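Local atomic coordinates of N-acetylneuraminate lyase (PDB entry 5ZKA), a protein that belongs to the dihydrodipicolinate synthetase family of TIM-barrel enzymes and is named an N-acetylneuraminate lyase. Residues Ala119-Tyr124 with Asp134-Ile139. Sequence-based numbering, arbitrary orientation.
Sequences AVTPFY and DYYETI
Y135 extends its ring toward P122 with CG swung opposite the backbone N (chi1 160°), whereas Y136, with CG opposite its carbonyl carbon (chi1 -80°), turns its hydroxyl to A119. The two phenols reach successive carbonyls at the end of strand 117-120. Y136 OH donates to A119 O at 2.7 Å; the acceptor lies at the edge of the tyrosine ring, in its plane, while the donor is tilted out of the carbonyl plane. Y135 OH gives a weak bond to V120 O, also 2.7 Å, and has a further hydrogen-bond partner in S96 N. A119 and V120 are both buried, and the tyrosine hydroxyls serve their carbonyls inside the protein. The arrangement belongs to a beta-alpha-beta unit of the TIM barrel, in which helix 129-143 packs on strand 117-120 before the chain enters the adjacent parallel strand 147-150. Just past the strand, P122 lies over one face of the Y135 ring in a CH-pi contact, its CD 3.7 Å from the ring centroid and 15° off the normal. I139 CD1 covers the opposite face, so the ring is held between proline and isoleucine. Y135 CD1 sits over the centre of the Y136 ring. A119 CB touches both tyrosines, 3.9 Å from Y136 CE1, and also meets I139 CD1 at 4.0 Å. T121 CG2 comes to 3.4 Å from Y136 OH, near the ring plane. L99 of helix 99-112 packs against Y135 and I139.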
loop_
_atom_site.group_PDB
_atom_site.type_symbol
_atom_site.label_atom_id
_atom_site.label_comp_id
_atom_site.label_asym_id
_atom_site.label_seq_id
_atom_site.Cartn_x
_atom_site.Cartn_y
_atom_site.Cartn_z
ATOM N N ALA A 119 -1.972 21.769 7.736
ATOM C CA ALA A 119 -1.101 21.841 8.905
ATOM C C ALA A 119 -0.633 20.441 9.261
ATOM O O ALA A 119 -1.460 19.558 9.506
ATOM C CB ALA A 119 -1.817 22.487 10.095
ATOM N N VAL A 120 0.689 20.252 9.308
ATOM C CA VAL A 120 1.228 18.968 9.739
ATOM C C VAL A 120 0.812 18.705 11.188
ATOM O O VAL A 120 0.609 19.633 11.980
ATOM C CB VAL A 120 2.757 18.950 9.580
ATOM C CG1 VAL A 120 3.398 20.063 10.410
ATOM C CG2 VAL A 120 3.332 17.572 9.941
ATOM N N THR A 121 0.657 17.428 11.538
ATOM C CA THR A 121 0.418 17.107 12.937
ATOM C C THR A 121 1.563 17.664 13.784
ATOM O O THR A 121 2.728 17.577 13.384
ATOM C CB THR A 121 0.295 15.593 13.140
ATOM O OG1 THR A 121 1.476 14.941 12.656
ATOM C CG2 THR A 121 -0.922 15.048 12.388
ATOM N N PRO A 122 1.276 18.277 14.934
ATOM C CA PRO A 122 2.376 18.771 15.772
ATOM C C PRO A 122 3.256 17.600 16.192
ATOM O O PRO A 122 2.767 16.502 16.455
ATOM C CB PRO A 122 1.662 19.421 16.968
ATOM C CG PRO A 122 0.330 18.788 17.002
ATOM C CD PRO A 122 -0.036 18.450 15.581
ATOM N N PHE A 123 4.567 17.829 16.213
ATOM C CA PHE A 123 5.535 16.741 16.316
ATOM C C PHE A 123 6.631 17.149 17.301
ATOM O O PHE A 123 6.540 18.188 17.961
ATOM C CB PHE A 123 6.076 16.389 14.918
ATOM C CG PHE A 123 6.694 17.556 14.188
ATOM C CD1 PHE A 123 5.920 18.391 13.394
ATOM C CD2 PHE A 123 8.054 17.803 14.286
ATOM C CE1 PHE A 123 6.490 19.466 12.720
ATOM C CE2 PHE A 123 8.635 18.869 13.609
ATOM C CZ PHE A 123 7.847 19.705 12.835
ATOM N N TYR A 124 7.671 16.307 17.376
ATOM C CA TYR A 124 8.768 16.335 18.343
ATOM C C TYR A 124 8.253 15.923 19.719
ATOM O O TYR A 124 8.524 14.801 20.166
ATOM C CB TYR A 124 9.478 17.693 18.401
ATOM C CG TYR A 124 10.729 17.654 19.265
ATOM C CD1 TYR A 124 11.922 17.098 18.789
ATOM C CD2 TYR A 124 10.708 18.137 20.563
ATOM C CE1 TYR A 124 13.066 17.052 19.589
ATOM C CE2 TYR A 124 11.840 18.088 21.374
ATOM C CZ TYR A 124 13.011 17.544 20.887
ATOM O OH TYR A 124 14.119 17.508 21.708
ATOM N N ASP A 134 -7.117 19.856 19.536
ATOM C CA ASP A 134 -7.159 21.261 19.934
ATOM C C ASP A 134 -6.352 22.124 18.976
ATOM O O ASP A 134 -6.746 23.251 18.647
ATOM C CB ASP A 134 -6.615 21.382 21.357
ATOM C CG ASP A 134 -6.827 22.753 21.965
ATOM O OD1 ASP A 134 -7.516 23.599 21.353
ATOM O OD2 ASP A 134 -6.294 22.970 23.074
ATOM N N TYR A 135 -5.206 21.608 18.535
ATOM C CA TYR A 135 -4.345 22.335 17.607
ATOM C C TYR A 135 -5.071 22.609 16.298
ATOM O O TYR A 135 -5.128 23.754 15.836
ATOM C CB TYR A 135 -3.068 21.517 17.414
ATOM C CG TYR A 135 -2.178 21.739 16.210
ATOM C CD1 TYR A 135 -2.436 21.103 14.997
ATOM C CD2 TYR A 135 -1.009 22.484 16.322
ATOM C CE1 TYR A 135 -1.590 21.254 13.915
ATOM C CE2 TYR A 135 -0.144 22.629 15.237
ATOM C CZ TYR A 135 -0.447 22.017 14.042
ATOM O OH TYR A 135 0.407 22.140 12.968
ATOM N N TYR A 136 -5.671 21.573 15.707
ATOM C CA TYR A 136 -6.393 21.756 14.452
ATOM C C TYR A 136 -7.587 22.679 14.634
ATOM O O TYR A 136 -7.799 23.603 13.840
ATOM C CB TYR A 136 -6.836 20.406 13.901
ATOM C CG TYR A 136 -5.705 19.696 13.188
ATOM C CD1 TYR A 136 -5.120 20.259 12.051
ATOM C CD2 TYR A 136 -5.207 18.486 13.661
ATOM C CE1 TYR A 136 -4.073 19.620 11.393
ATOM C CE2 TYR A 136 -4.168 17.843 13.012
ATOM C CZ TYR A 136 -3.605 18.422 11.881
ATOM O OH TYR A 136 -2.568 17.808 11.227
ATOM N N GLU A 137 -8.381 22.446 15.678
ATOM C CA GLU A 137 -9.573 23.262 15.867
ATOM C C GLU A 137 -9.209 24.708 16.144
ATOM O O GLU A 137 -9.946 25.615 15.741
ATOM C CB GLU A 137 -10.432 22.692 16.999
ATOM C CG GLU A 137 -10.778 21.227 16.793
ATOM C CD GLU A 137 -12.252 20.941 16.925
ATOM O OE1 GLU A 137 -12.693 20.601 18.044
ATOM O OE2 GLU A 137 -12.964 21.044 15.904
ATOM N N THR A 138 -8.082 24.937 16.824
ATOM C CA THR A 138 -7.667 26.299 17.133
ATOM C C THR A 138 -7.265 27.050 15.868
ATOM O O THR A 138 -7.643 28.212 15.679
ATOM C CB THR A 138 -6.515 26.283 18.145
ATOM O OG1 THR A 138 -6.971 25.743 19.398
ATOM C CG2 THR A 138 -5.953 27.682 18.363
ATOM N N ILE A 139 -6.499 26.407 14.985
ATOM C CA ILE A 139 -6.126 27.087 13.749
ATOM C C ILE A 139 -7.370 27.439 12.947
ATOM O O ILE A 139 -7.479 28.542 12.396
ATOM C CB ILE A 139 -5.143 26.228 12.931
ATOM C CG1 ILE A 139 -3.893 25.914 13.764
ATOM C CG2 ILE A 139 -4.774 26.955 11.633
ATOM C CD1 ILE A 139 -2.985 24.831 13.155
#